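Local coordinates for protein 2-oxoglutarate dehydrogenase E3 component (Thermus thermophilus, PDB 2YQU) that probably oxidises protein-bound dihydrolipoyl groups back to lipoyl with NAD(+) as acceptor, using FAD and a redox-active disulfide, as in other dihydrolipoamide dehydrogenases, at residues A[9-14]-A[308-313]; A[39-44]-A[90-95]; A[45-50]-A[159-164]. One frame throughout, in Å; residues are numbered along the deposited sequence.

Contact 1. Residues A[9-14]-A[308-313]; sequences AGPGGY and MLAHKA. With FAD (flavin-adenine dinucleotide), chain D.
The ring of Pro11 rests on the first turn of helix 310-326, meeting Ala310 and Ala313, while its other edge faces the FAD. Followed outward, its CB lies 3.4 Å from Ala310 O and, a little farther off, faces Ala313 CB. CG, the next atom, touches Ala310 CB at 3.7 Å and at nearly the same distance the ribityl-side oxygen O5' of FAD. CD closes the ring against the pyrophosphate, 3.2 Å from FAD O2A. One small ring thus spans from an apolar helix surface to the phosphates. Beside it, Gly12 CA sends a C-H towards Ala313 O (3.4 Å, angle at H 137°), so that this glycine fits closely between Ala313 and the phosphate. Gly10 and Gly13 fit the GxGxxG pattern of the strand-turn-helix in Rossmann-type FAD domains, with Gly12 between them. There Gly12 N donates a hydrogen bond to FAD O1P (3.0 Å, 149° at the hydrogen), and the N-terminus of helix 11-22 turns its partial positive charge, probably stabilising, towards the phosphate. The second helix start works on the flavin instead: Ala310 N, just after the N-cap residue Leu309, gives a hydrogen bond to FAD O2 at 2.9 Å with an angle of 152°. Ala313 CB packs against O5' of the same cofactor. Around this buried site, Cys40 touches Pro11 and Ala310 within the chain, and His434 of the second subunit packs on Ala310.

Contact 2. Residues A[39-44]-A[90-95]; sequences TCLRVG and ANTQGV. With FAD (flavin-adenine dinucleotide), chain D.
Helix 38-43 carries Cys40 of the redox-active disulfide and several FAD ligands, and its far side is fastened to helix 77-102 by Leu41. The isobutyl group of Leu41 provides the cross-helix packing. Its CD2 lies over Asn91 CB at 3.2 Å and against Thr92 CG2 at 3.3 Å, both close for carbon contacts, while CD1 reaches Val95 CG2 at 3.7 Å. Thr92 can present its methyl because OG1 sits between the backbone N and the carbonyl carbon (chi1 55°), where it bonds to Gln89 O; the Asn91 amide likewise turns to its own helix, ND2 reaching Val87 O. With an alanine in place of Leu41, CG and both methyls go, and Asn91 CB and Thr92 CG2 would probably lose their apolar partner, opening a gap between the helices. Toward the cofactor the bonds are polar. Thr39 OG1 gives a 2.7 Å hydrogen bond to FAD O1A, and Thr39 N makes a weak one to FAD O2A. Arg42 bends at chi3 to bring NH2 within 2.9 Å of FAD O3B, the ribose hydroxyl lying at the edge of the guanidinium near its plane, with 156° at the hydrogen. The axes of the two short helical segments approach to 9.7 Å, their N-to-C directions 139° apart. Helix 11-22 adjoins both, Pro11 touching Cys40 and Tyr14 touching Val95, and Gly374 of the second subunit packs on Asn91.

Contact 3. Residues A[45-50]-A[159-164]; sequences CIPSKA and EALSFP. With FAD (flavin-adenine dinucleotide), chain D.
Leu161 supplies the largest share of the buried surface, reaching from the turn after helix 157-160 onto the first turn of helix 45-63 with its two methyls divided between Pro47 and Ser48. CD1 meets Pro47 CG at 4.0 Å, the two side chains crossing at a slant. CD2 sits over the backbone of the helix, 3.8 Å from Ser48 CA, and stands only slightly farther from Ser48 CB. No hydrogen bond crosses; the contact is purely apolar, joining the FAD-binding helix to the region beside helix 177-188 and strand 255-258 of the NAD-binding Rossmann domain, whose Leu182 also touches Leu161. Helix 45-63 begins with Cys45, partner of Cys40 in the redox-active disulfide, and Cys45 SG lies 3.3 Å from FAD C10 of the flavin. Away from Leu161, Ser48 turns its hydroxyl toward the flavin, OG 3.5 Å from FAD C6: it stands between backbone N and carbonyl carbon (chi1 56°), bonds to Gly44 O and accepts a hydrogen bond from Lys49 NZ at 2.9 Å. Lys49 NZ, on a chain bent at chi2 and chi3, also donates to FAD N5 at 3.1 Å and forms a salt bridge with Glu181. Pro47 is flanked by Lys84 and Val88 of helix 77-102, and Pro435 of the second subunit packs on Lys49.

How the contacts relate
All three contacts border the same FAD with overlapping footprints: contacts 1 and 2 reach from the phosphates to the flavin, and contact 3 meets the flavin. Contact 1 is buried and joins two helix starts whose amides serve the pyrophosphate and the flavin. Contact 3, also buried, lies towards the NAD-binding domain and relies on leucine packing beside a lysine. Contact 2 is only partly buried, and its leucine packs away from the cofactor. The first segments of contacts 2 and 3, 39-44 and 45-50, lie on successive helices joined by the Cys40-Cys45 disulfide, SG to SG 2.1 Å; Val43 O approaches Leu161 CD1 at 3.3 Å. Contact 1 meets both through Ala310 CB, which touches each sulfur.

Contact 1. Residues A[9-14]-A[308-313]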
loop_
_atom_site.group_PDB
_atom_site.type_symbol
_atom_site.label_atom_id
_atom_site.label_comp_id
_atom_site.label_asym_id
_atom_site.label_seq_id
_atom_site.Cartn_x
_atom_site.Cartn_y
_atom_site.Cartn_z
ATOM N N ALA A 9 -18.304 21.009 -10.359
ATOM C CA ALA A 9 -17.837 20.779 -8.997
ATOM C C ALA A 9 -17.359 19.342 -8.818
ATOM O O ALA A 9 -17.496 18.764 -7.736
ATOM C CB ALA A 9 -18.924 21.099 -7.986
ATOM N N GLY A 10 -16.808 18.782 -9.888
ATOM C CA GLY A 10 -16.069 17.528 -9.824
ATOM C C GLY A 10 -14.685 17.684 -9.221
ATOM O O GLY A 10 -14.327 18.749 -8.733
ATOM N N PRO A 11 -13.903 16.604 -9.244
ATOM C CA PRO A 11 -12.534 16.616 -8.716
ATOM C C PRO A 11 -11.726 17.819 -9.198
ATOM O O PRO A 11 -10.990 18.430 -8.406
ATOM C CB PRO A 11 -11.939 15.309 -9.253
ATOM C CG PRO A 11 -13.103 14.412 -9.464
ATOM C CD PRO A 11 -14.294 15.284 -9.751
ATOM N N GLY A 12 -11.875 18.155 -10.476
ATOM C CA GLY A 12 -11.195 19.307 -11.051
ATOM C C GLY A 12 -11.714 20.602 -10.465
ATOM O O GLY A 12 -10.957 21.391 -9.909
ATOM N N GLY A 13 -13.020 20.800 -10.578
ATOM C CA GLY A 13 -13.630 22.051 -10.192
ATOM C C GLY A 13 -13.581 22.328 -8.708
ATOM O O GLY A 13 -13.148 23.409 -8.293
ATOM N N TYR A 14 -14.020 21.363 -7.900
ATOM C CA TYR A 14 -14.149 21.588 -6.460
ATOM C C TYR A 14 -12.779 21.721 -5.782
ATOM O O TYR A 14 -12.613 22.517 -4.850
ATOM C CB TYR A 14 -15.098 20.552 -5.796
ATOM C CG TYR A 14 -14.426 19.359 -5.137
ATOM C CD1 TYR A 14 -13.657 19.522 -3.993
ATOM C CD2 TYR A 14 -14.605 18.068 -5.633
ATOM C CE1 TYR A 14 -13.042 18.439 -3.389
ATOM C CE2 TYR A 14 -13.994 16.982 -5.036
ATOM C CZ TYR A 14 -13.228 17.174 -3.906
ATOM O OH TYR A 14 -12.620 16.105 -3.296
ATOM N N MET A 308 -8.354 10.509 -18.388
ATOM C CA MET A 308 -9.599 10.910 -17.766
ATOM C C MET A 308 -9.669 10.287 -16.382
ATOM O O MET A 308 -10.358 9.280 -16.172
ATOM C CB MET A 308 -10.790 10.508 -18.631
ATOM C CG MET A 308 -10.959 11.374 -19.847
ATOM S SD MET A 308 -12.458 10.955 -20.751
ATOM C CE MET A 308 -11.850 11.111 -22.336
ATOM N N LEU A 309 -8.942 10.908 -15.455
ATOM C CA LEU A 309 -8.819 10.456 -14.078
ATOM C C LEU A 309 -9.108 11.590 -13.100
ATOM O O LEU A 309 -8.830 12.764 -13.374
ATOM C CB LEU A 309 -7.415 9.907 -13.818
ATOM C CG LEU A 309 -6.845 8.981 -14.888
ATOM C CD1 LEU A 309 -5.378 8.704 -14.611
ATOM C CD2 LEU A 309 -7.623 7.677 -14.946
ATOM N N ALA A 310 -9.660 11.227 -11.950
ATOM C CA ALA A 310 -10.066 12.194 -10.947
ATOM C C ALA A 310 -8.878 13.002 -10.445
ATOM O O ALA A 310 -8.930 14.214 -10.391
ATOM C CB ALA A 310 -10.761 11.511 -9.801
ATOM N N HIS A 311 -7.799 12.322 -10.099
ATOM C CA HIS A 311 -6.609 13.014 -9.603
ATOM C C HIS A 311 -5.842 13.787 -10.682
ATOM O O HIS A 311 -5.077 14.702 -10.348
ATOM C CB HIS A 311 -5.689 12.045 -8.869
ATOM C CG HIS A 311 -5.322 10.826 -9.656
ATOM N ND1 HIS A 311 -6.008 9.637 -9.549
ATOM C CD2 HIS A 311 -4.323 10.602 -10.538
ATOM C CE1 HIS A 311 -5.440 8.729 -10.326
ATOM N NE2 HIS A 311 -4.418 9.291 -10.941
ATOM N N LYS A 312 -6.034 13.423 -11.953
ATOM C CA LYS A 312 -5.515 14.198 -13.069
ATOM C C LYS A 312 -6.279 15.508 -13.077
ATOM O O LYS A 312 -5.686 16.569 -13.155
ATOM C CB LYS A 312 -5.719 13.468 -14.406
ATOM C CG LYS A 312 -5.171 14.192 -15.612
ATOM C CD LYS A 312 -6.186 15.108 -16.241
ATOM C CE LYS A 312 -5.970 15.233 -17.741
ATOM N NZ LYS A 312 -6.946 16.198 -18.330
ATOM N N ALA A 313 -7.598 15.412 -12.972
ATOM C CA ALA A 313 -8.450 16.607 -12.997
ATOM C C ALA A 313 -8.100 17.556 -11.856
ATOM O O ALA A 313 -7.976 18.765 -12.072
ATOM C CB ALA A 313 -9.911 16.227 -12.917
HETATM P PA FAD D . -16.645 15.595 -13.401
HETATM O O1A FAD D . -17.443 14.850 -14.405
HETATM O O2A FAD D . -16.276 14.752 -12.173
HETATM O O5B FAD D . -17.442 16.918 -12.984
HETATM C C5B FAD D . -18.061 17.702 -13.974
HETATM C C4B FAD D . -19.262 18.363 -13.334
HETATM O O4B FAD D . -19.654 19.446 -14.152
HETATM C C3B FAD D . -20.466 17.431 -13.227
HETATM O O3B FAD D . -20.879 17.323 -11.883
HETATM C C2B FAD D . -21.537 18.091 -14.073
HETATM O O2B FAD D . -22.815 17.987 -13.486
HETATM C C1B FAD D . -21.061 19.533 -14.145
HETATM N N9A FAD D . -21.433 20.307 -15.333
HETATM C C8A FAD D . -21.204 20.007 -16.652
HETATM N N7A FAD D . -21.653 21.023 -17.411
HETATM C C5A FAD D . -22.169 21.970 -16.594
HETATM C C6A FAD D . -22.763 23.207 -16.830
HETATM N N6A FAD D . -22.796 23.766 -18.038
HETATM N N1A FAD D . -23.178 23.935 -15.746
HETATM C C2A FAD D . -23.030 23.494 -14.454
HETATM N N3A FAD D . -22.433 22.272 -14.228
HETATM C C4A FAD D . -22.026 21.534 -15.286
HETATM N N1 FAD D . -11.288 8.139 -11.957
HETATM C C2 FAD D . -10.233 7.831 -11.126
HETATM O O2 FAD D . -9.225 8.544 -11.081
HETATM N N3 FAD D . -10.298 6.712 -10.334
HETATM C C4 FAD D . -11.402 5.890 -10.370
HETATM O O4 FAD D . -11.484 5.033 -9.506
HETATM C C4X FAD D . -12.482 6.189 -11.200
HETATM N N5 FAD D . -13.598 5.368 -11.240
HETATM C C5X FAD D . -14.658 5.703 -12.079
HETATM C C6 FAD D . -15.781 4.872 -12.119
HETATM C C7 FAD D . -16.858 5.190 -12.959
HETATM C C7M FAD D . -18.093 4.329 -12.897
HETATM C C8 FAD D . -16.811 6.334 -13.749
HETATM C C8M FAD D . -18.053 6.874 -14.410
HETATM C C9 FAD D . -15.686 7.160 -13.711
HETATM C C9A FAD D . -14.601 6.844 -12.883
HETATM N N10 FAD D . -13.465 7.657 -12.848
HETATM C C10 FAD D . -12.417 7.325 -12.003
HETATM C "C1'" FAD D . -13.282 8.833 -13.774
HETATM C "C2'" FAD D . -13.626 10.108 -12.999
HETATM O "O2'" FAD D . -14.963 10.060 -12.525
HETATM C "C3'" FAD D . -13.379 11.369 -13.821
HETATM O "O3'" FAD D . -12.069 11.338 -14.356
HETATM C "C4'" FAD D . -13.513 12.619 -12.958
HETATM O "O4'" FAD D . -14.797 12.687 -12.388
HETATM C "C5'" FAD D . -13.201 13.877 -13.778
HETATM O "O5'" FAD D . -13.405 15.031 -12.993
HETATM P P FAD D . -13.865 16.412 -13.675
HETATM O O1P FAD D . -13.894 17.481 -12.632
HETATM O O2P FAD D . -13.045 16.714 -14.917
HETATM O O3P FAD D . -15.372 16.175 -14.202
#

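Contact 2. Residues A[39-44]-A[90-95]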
loop_
_atom_site.group_PDB
_atom_site.type_symbol
_atom_site.label_atom_id
_atom_site.label_comp_id
_atom_site.label_asym_id
_atom_site.label_seq_id
_atom_site.Cartn_x
_atom_site.Cartn_y
_atom_site.Cartn_z
ATOM N N THR A 39 -18.882 13.617 -11.319
ATOM C CA THR A 39 -19.042 12.236 -11.745
ATOM C C THR A 39 -18.360 11.301 -10.752
ATOM O O THR A 39 -18.917 10.272 -10.374
ATOM C CB THR A 39 -18.425 12.038 -13.150
ATOM O OG1 THR A 39 -19.151 12.801 -14.126
ATOM C CG2 THR A 39 -18.566 10.594 -13.613
ATOM N N CYS A 40 -17.151 11.673 -10.334
ATOM C CA CYS A 40 -16.336 10.826 -9.464
ATOM C C CYS A 40 -17.051 10.455 -8.165
ATOM O O CYS A 40 -17.154 9.281 -7.807
ATOM C CB CYS A 40 -15.019 11.525 -9.128
ATOM S SG CYS A 40 -13.887 10.490 -8.182
ATOM N N LEU A 41 -17.563 11.463 -7.474
ATOM C CA LEU A 41 -18.180 11.256 -6.170
ATOM C C LEU A 41 -19.589 10.655 -6.279
ATOM O O LEU A 41 -19.943 9.769 -5.510
ATOM C CB LEU A 41 -18.234 12.574 -5.401
ATOM C CG LEU A 41 -18.083 12.452 -3.892
ATOM C CD1 LEU A 41 -17.975 13.831 -3.275
ATOM C CD2 LEU A 41 -19.226 11.662 -3.282
ATOM N N ARG A 42 -20.377 11.149 -7.230
ATOM C CA ARG A 42 -21.795 10.815 -7.311
ATOM C C ARG A 42 -22.061 9.457 -7.948
ATOM O O ARG A 42 -22.884 8.675 -7.442
ATOM C CB ARG A 42 -22.550 11.896 -8.093
ATOM C CG ARG A 42 -22.537 13.270 -7.459
ATOM C CD ARG A 42 -23.396 14.295 -8.221
ATOM N NE ARG A 42 -22.740 14.783 -9.438
ATOM C CZ ARG A 42 -22.910 14.279 -10.662
ATOM N NH1 ARG A 42 -23.707 13.238 -10.884
ATOM N NH2 ARG A 42 -22.254 14.811 -11.682
ATOM N N VAL A 43 -21.383 9.191 -9.063
ATOM C CA VAL A 43 -21.671 8.023 -9.906
ATOM C C VAL A 43 -20.409 7.374 -10.486
ATOM O O VAL A 43 -20.478 6.688 -11.504
ATOM C CB VAL A 43 -22.604 8.410 -11.077
ATOM C CG1 VAL A 43 -23.941 8.929 -10.549
ATOM C CG2 VAL A 43 -21.940 9.446 -11.990
ATOM N N GLY A 44 -19.267 7.576 -9.827
ATOM C CA GLY A 44 -17.983 7.181 -10.377
ATOM C C GLY A 44 -17.076 6.463 -9.391
ATOM O O GLY A 44 -17.439 5.411 -8.873
ATOM N N ALA A 90 -21.521 10.622 2.581
ATOM C CA ALA A 90 -20.491 11.169 3.466
ATOM C C ALA A 90 -19.479 12.012 2.698
ATOM O O ALA A 90 -19.024 13.047 3.187
ATOM C CB ALA A 90 -19.768 10.044 4.212
ATOM N N ASN A 91 -19.138 11.568 1.493
ATOM C CA ASN A 91 -18.174 12.271 0.658
ATOM C C ASN A 91 -18.737 13.577 0.094
ATOM O O ASN A 91 -18.038 14.594 0.107
ATOM C CB ASN A 91 -17.684 11.371 -0.481
ATOM C CG ASN A 91 -16.572 10.447 -0.058
ATOM O OD1 ASN A 91 -15.405 10.773 -0.202
ATOM N ND2 ASN A 91 -16.930 9.285 0.459
ATOM N N THR A 92 -19.979 13.555 -0.399
ATOM C CA THR A 92 -20.595 14.772 -0.958
ATOM C C THR A 92 -20.793 15.812 0.135
ATOM O O THR A 92 -20.596 16.999 -0.103
ATOM C CB THR A 92 -21.959 14.519 -1.673
ATOM O OG1 THR A 92 -22.875 13.864 -0.792
ATOM C CG2 THR A 92 -21.824 13.582 -2.854
ATOM N N GLN A 93 -21.176 15.362 1.328
ATOM C CA GLN A 93 -21.359 16.257 2.473
ATOM C C GLN A 93 -20.025 16.869 2.913
ATOM O O GLN A 93 -19.988 17.986 3.429
ATOM C CB GLN A 93 -22.033 15.520 3.632
ATOM C CG GLN A 93 -23.526 15.285 3.386
ATOM C CD GLN A 93 -24.140 14.208 4.270
ATOM O OE1 GLN A 93 -25.295 13.817 4.058
ATOM N NE2 GLN A 93 -23.384 13.728 5.256
ATOM N N GLY A 94 -18.936 16.132 2.687
ATOM C CA GLY A 94 -17.599 16.614 2.978
ATOM C C GLY A 94 -17.201 17.765 2.082
ATOM O O GLY A 94 -16.584 18.722 2.540
ATOM N N VAL A 95 -17.567 17.686 0.807
ATOM C CA VAL A 95 -17.281 18.763 -0.128
ATOM C C VAL A 95 -18.087 20.007 0.247
ATOM O O VAL A 95 -17.566 21.119 0.196
ATOM C CB VAL A 95 -17.555 18.369 -1.594
ATOM C CG1 VAL A 95 -17.151 19.497 -2.517
ATOM C CG2 VAL A 95 -16.787 17.099 -1.952
HETATM P PA FAD D . -16.645 15.595 -13.401
HETATM O O1A FAD D . -17.443 14.850 -14.405
HETATM O O2A FAD D . -16.276 14.752 -12.173
HETATM O O5B FAD D . -17.442 16.918 -12.984
HETATM C C5B FAD D . -18.061 17.702 -13.974
HETATM C C4B FAD D . -19.262 18.363 -13.334
HETATM O O4B FAD D . -19.654 19.446 -14.152
HETATM C C3B FAD D . -20.466 17.431 -13.227
HETATM O O3B FAD D . -20.879 17.323 -11.883
HETATM C C2B FAD D . -21.537 18.091 -14.073
HETATM O O2B FAD D . -22.815 17.987 -13.486
HETATM C C1B FAD D . -21.061 19.533 -14.145
HETATM N N9A FAD D . -21.433 20.307 -15.333
HETATM C C8A FAD D . -21.204 20.007 -16.652
HETATM N N7A FAD D . -21.653 21.023 -17.411
HETATM C C5A FAD D . -22.169 21.970 -16.594
HETATM C C6A FAD D . -22.763 23.207 -16.830
HETATM N N6A FAD D . -22.796 23.766 -18.038
HETATM N N1A FAD D . -23.178 23.935 -15.746
HETATM C C2A FAD D . -23.030 23.494 -14.454
HETATM N N3A FAD D . -22.433 22.272 -14.228
HETATM C C4A FAD D . -22.026 21.534 -15.286
HETATM N N1 FAD D . -11.288 8.139 -11.957
HETATM C C2 FAD D . -10.233 7.831 -11.126
HETATM O O2 FAD D . -9.225 8.544 -11.081
HETATM N N3 FAD D . -10.298 6.712 -10.334
HETATM C C4 FAD D . -11.402 5.890 -10.370
HETATM O O4 FAD D . -11.484 5.033 -9.506
HETATM C C4X FAD D . -12.482 6.189 -11.200
HETATM N N5 FAD D . -13.598 5.368 -11.240
HETATM C C5X FAD D . -14.658 5.703 -12.079
HETATM C C6 FAD D . -15.781 4.872 -12.119
HETATM C C7 FAD D . -16.858 5.190 -12.959
HETATM C C7M FAD D . -18.093 4.329 -12.897
HETATM C C8 FAD D . -16.811 6.334 -13.749
HETATM C C8M FAD D . -18.053 6.874 -14.410
HETATM C C9 FAD D . -15.686 7.160 -13.711
HETATM C C9A FAD D . -14.601 6.844 -12.883
HETATM N N10 FAD D . -13.465 7.657 -12.848
HETATM C C10 FAD D . -12.417 7.325 -12.003
HETATM C "C1'" FAD D . -13.282 8.833 -13.774
HETATM C "C2'" FAD D . -13.626 10.108 -12.999
HETATM O "O2'" FAD D . -14.963 10.060 -12.525
HETATM C "C3'" FAD D . -13.379 11.369 -13.821
HETATM O "O3'" FAD D . -12.069 11.338 -14.356
HETATM C "C4'" FAD D . -13.513 12.619 -12.958
HETATM O "O4'" FAD D . -14.797 12.687 -12.388
HETATM C "C5'" FAD D . -13.201 13.877 -13.778
HETATM O "O5'" FAD D . -13.405 15.031 -12.993
HETATM P P FAD D . -13.865 16.412 -13.675
HETATM O O1P FAD D . -13.894 17.481 -12.632
HETATM O O2P FAD D . -13.045 16.714 -14.917
HETATM O O3P FAD D . -15.372 16.175 -14.202
#

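Contact 3. Residues A[45-50]-A[159-164]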
loop_
_atom_site.group_PDB
_atom_site.type_symbol
_atom_site.label_atom_id
_atom_site.label_comp_id
_atom_site.label_asym_id
_atom_site.label_seq_id
_atom_site.Cartn_x
_atom_site.Cartn_y
_atom_site.Cartn_z
ATOM N N CYS A 45 -15.902 7.046 -9.146
ATOM C CA CYS A 45 -14.856 6.444 -8.316
ATOM C C CYS A 45 -15.382 5.945 -6.980
ATOM O O CYS A 45 -15.089 4.837 -6.573
ATOM C CB CYS A 45 -13.715 7.445 -8.039
ATOM S SG CYS A 45 -13.449 8.776 -9.238
ATOM N N ILE A 46 -16.137 6.785 -6.282
ATOM C CA ILE A 46 -16.515 6.480 -4.912
ATOM C C ILE A 46 -17.512 5.320 -4.831
ATOM O O ILE A 46 -17.225 4.342 -4.157
ATOM C CB ILE A 46 -16.987 7.744 -4.170
ATOM C CG1 ILE A 46 -15.813 8.726 -4.027
ATOM C CG2 ILE A 46 -17.586 7.393 -2.812
ATOM C CD1 ILE A 46 -14.579 8.159 -3.300
ATOM N N PRO A 47 -18.663 5.389 -5.494
ATOM C CA PRO A 47 -19.582 4.238 -5.433
ATOM C C PRO A 47 -18.969 2.956 -6.013
ATOM O O PRO A 47 -19.211 1.885 -5.449
ATOM C CB PRO A 47 -20.803 4.704 -6.235
ATOM C CG PRO A 47 -20.297 5.815 -7.097
ATOM C CD PRO A 47 -19.218 6.494 -6.299
ATOM N N SER A 48 -18.169 3.059 -7.076
ATOM C CA SER A 48 -17.598 1.870 -7.706
ATOM C C SER A 48 -16.592 1.213 -6.772
ATOM O O SER A 48 -16.580 -0.011 -6.649
ATOM C CB SER A 48 -16.975 2.166 -9.077
ATOM O OG SER A 48 -15.993 3.182 -9.016
ATOM N N LYS A 49 -15.768 2.017 -6.099
ATOM C CA LYS A 49 -14.809 1.447 -5.141
ATOM C C LYS A 49 -15.501 0.860 -3.911
ATOM O O LYS A 49 -15.051 -0.154 -3.383
ATOM C CB LYS A 49 -13.697 2.442 -4.774
ATOM C CG LYS A 49 -12.388 2.201 -5.563
ATOM C CD LYS A 49 -12.640 1.944 -7.071
ATOM C CE LYS A 49 -12.610 3.172 -7.903
ATOM N NZ LYS A 49 -13.110 2.926 -9.329
ATOM N N ALA A 50 -16.603 1.464 -3.477
ATOM C CA ALA A 50 -17.426 0.887 -2.400
ATOM C C ALA A 50 -17.876 -0.529 -2.774
ATOM O O ALA A 50 -17.731 -1.472 -1.983
ATOM C CB ALA A 50 -18.629 1.779 -2.098
ATOM N N GLU A 159 -26.264 3.146 -13.989
ATOM C CA GLU A 159 -27.307 2.180 -13.675
ATOM C C GLU A 159 -26.688 0.854 -13.258
ATOM O O GLU A 159 -27.268 0.109 -12.472
ATOM C CB GLU A 159 -28.223 1.978 -14.879
ATOM C CG GLU A 159 -29.056 3.196 -15.227
ATOM C CD GLU A 159 -28.295 4.300 -15.956
ATOM O OE1 GLU A 159 -28.560 5.495 -15.688
ATOM O OE2 GLU A 159 -27.454 3.998 -16.818
ATOM N N ALA A 160 -25.493 0.583 -13.770
ATOM C CA ALA A 160 -24.768 -0.633 -13.412
ATOM C C ALA A 160 -24.255 -0.615 -11.971
ATOM O O ALA A 160 -23.885 -1.653 -11.439
ATOM C CB ALA A 160 -23.628 -0.874 -14.372
ATOM N N LEU A 161 -24.222 0.554 -11.346
ATOM C CA LEU A 161 -23.898 0.666 -9.922
ATOM C C LEU A 161 -25.070 0.299 -9.008
ATOM O O LEU A 161 -24.888 0.179 -7.790
ATOM C CB LEU A 161 -23.460 2.091 -9.595
ATOM C CG LEU A 161 -22.166 2.567 -10.253
ATOM C CD1 LEU A 161 -22.106 4.090 -10.236
ATOM C CD2 LEU A 161 -20.973 1.959 -9.540
ATOM N N SER A 162 -26.256 0.112 -9.594
ATOM C CA SER A 162 -27.506 0.044 -8.843
ATOM C C SER A 162 -28.505 -0.969 -9.407
ATOM O O SER A 162 -29.713 -0.766 -9.280
ATOM C CB SER A 162 -28.186 1.421 -8.834
ATOM O OG SER A 162 -27.324 2.422 -8.327
ATOM N N PHE A 163 -28.032 -2.043 -10.029
ATOM C CA PHE A 163 -28.959 -3.076 -10.506
ATOM C C PHE A 163 -29.823 -3.534 -9.320
ATOM O O PHE A 163 -29.300 -3.771 -8.227
ATOM C CB PHE A 163 -28.230 -4.282 -11.106
ATOM C CG PHE A 163 -27.584 -4.028 -12.454
ATOM C CD1 PHE A 163 -26.339 -4.578 -12.742
ATOM C CD2 PHE A 163 -28.220 -3.289 -13.443
ATOM C CE1 PHE A 163 -25.726 -4.372 -13.972
ATOM C CE2 PHE A 163 -27.614 -3.079 -14.674
ATOM C CZ PHE A 163 -26.366 -3.631 -14.944
ATOM N N PRO A 164 -31.137 -3.643 -9.527
ATOM C CA PRO A 164 -32.066 -4.071 -8.464
ATOM C C PRO A 164 -31.974 -5.564 -8.075
ATOM O O PRO A 164 -32.533 -5.968 -7.053
ATOM C CB PRO A 164 -33.446 -3.730 -9.047
ATOM C CG PRO A 164 -33.258 -3.734 -10.537
ATOM C CD PRO A 164 -31.838 -3.339 -10.790
HETATM P PA FAD D . -16.645 15.595 -13.401
HETATM O O1A FAD D . -17.443 14.850 -14.405
HETATM O O2A FAD D . -16.276 14.752 -12.173
HETATM O O5B FAD D . -17.442 16.918 -12.984
HETATM C C5B FAD D . -18.061 17.702 -13.974
HETATM C C4B FAD D . -19.262 18.363 -13.334
HETATM O O4B FAD D . -19.654 19.446 -14.152
HETATM C C3B FAD D . -20.466 17.431 -13.227
HETATM O O3B FAD D . -20.879 17.323 -11.883
HETATM C C2B FAD D . -21.537 18.091 -14.073
HETATM O O2B FAD D . -22.815 17.987 -13.486
HETATM C C1B FAD D . -21.061 19.533 -14.145
HETATM N N9A FAD D . -21.433 20.307 -15.333
HETATM C C8A FAD D . -21.204 20.007 -16.652
HETATM N N7A FAD D . -21.653 21.023 -17.411
HETATM C C5A FAD D . -22.169 21.970 -16.594
HETATM C C6A FAD D . -22.763 23.207 -16.830
HETATM N N6A FAD D . -22.796 23.766 -18.038
HETATM N N1A FAD D . -23.178 23.935 -15.746
HETATM C C2A FAD D . -23.030 23.494 -14.454
HETATM N N3A FAD D . -22.433 22.272 -14.228
HETATM C C4A FAD D . -22.026 21.534 -15.286
HETATM N N1 FAD D . -11.288 8.139 -11.957
HETATM C C2 FAD D . -10.233 7.831 -11.126
HETATM O O2 FAD D . -9.225 8.544 -11.081
HETATM N N3 FAD D . -10.298 6.712 -10.334
HETATM C C4 FAD D . -11.402 5.890 -10.370
HETATM O O4 FAD D . -11.484 5.033 -9.506
HETATM C C4X FAD D . -12.482 6.189 -11.200
HETATM N N5 FAD D . -13.598 5.368 -11.240
HETATM C C5X FAD D . -14.658 5.703 -12.079
HETATM C C6 FAD D . -15.781 4.872 -12.119
HETATM C C7 FAD D . -16.858 5.190 -12.959
HETATM C C7M FAD D . -18.093 4.329 -12.897
HETATM C C8 FAD D . -16.811 6.334 -13.749
HETATM C C8M FAD D . -18.053 6.874 -14.410
HETATM C C9 FAD D . -15.686 7.160 -13.711
HETATM C C9A FAD D . -14.601 6.844 -12.883
HETATM N N10 FAD D . -13.465 7.657 -12.848
HETATM C C10 FAD D . -12.417 7.325 -12.003
HETATM C "C1'" FAD D . -13.282 8.833 -13.774
HETATM C "C2'" FAD D . -13.626 10.108 -12.999
HETATM O "O2'" FAD D . -14.963 10.060 -12.525
HETATM C "C3'" FAD D . -13.379 11.369 -13.821
HETATM O "O3'" FAD D . -12.069 11.338 -14.356
HETATM C "C4'" FAD D . -13.513 12.619 -12.958
HETATM O "O4'" FAD D . -14.797 12.687 -12.388
HETATM C "C5'" FAD D . -13.201 13.877 -13.778
HETATM O "O5'" FAD D . -13.405 15.031 -12.993
HETATM P P FAD D . -13.865 16.412 -13.675
HETATM O O1P FAD D . -13.894 17.481 -12.632
HETATM O O2P FAD D . -13.045 16.714 -14.917
HETATM O O3P FAD D . -15.372 16.175 -14.202
#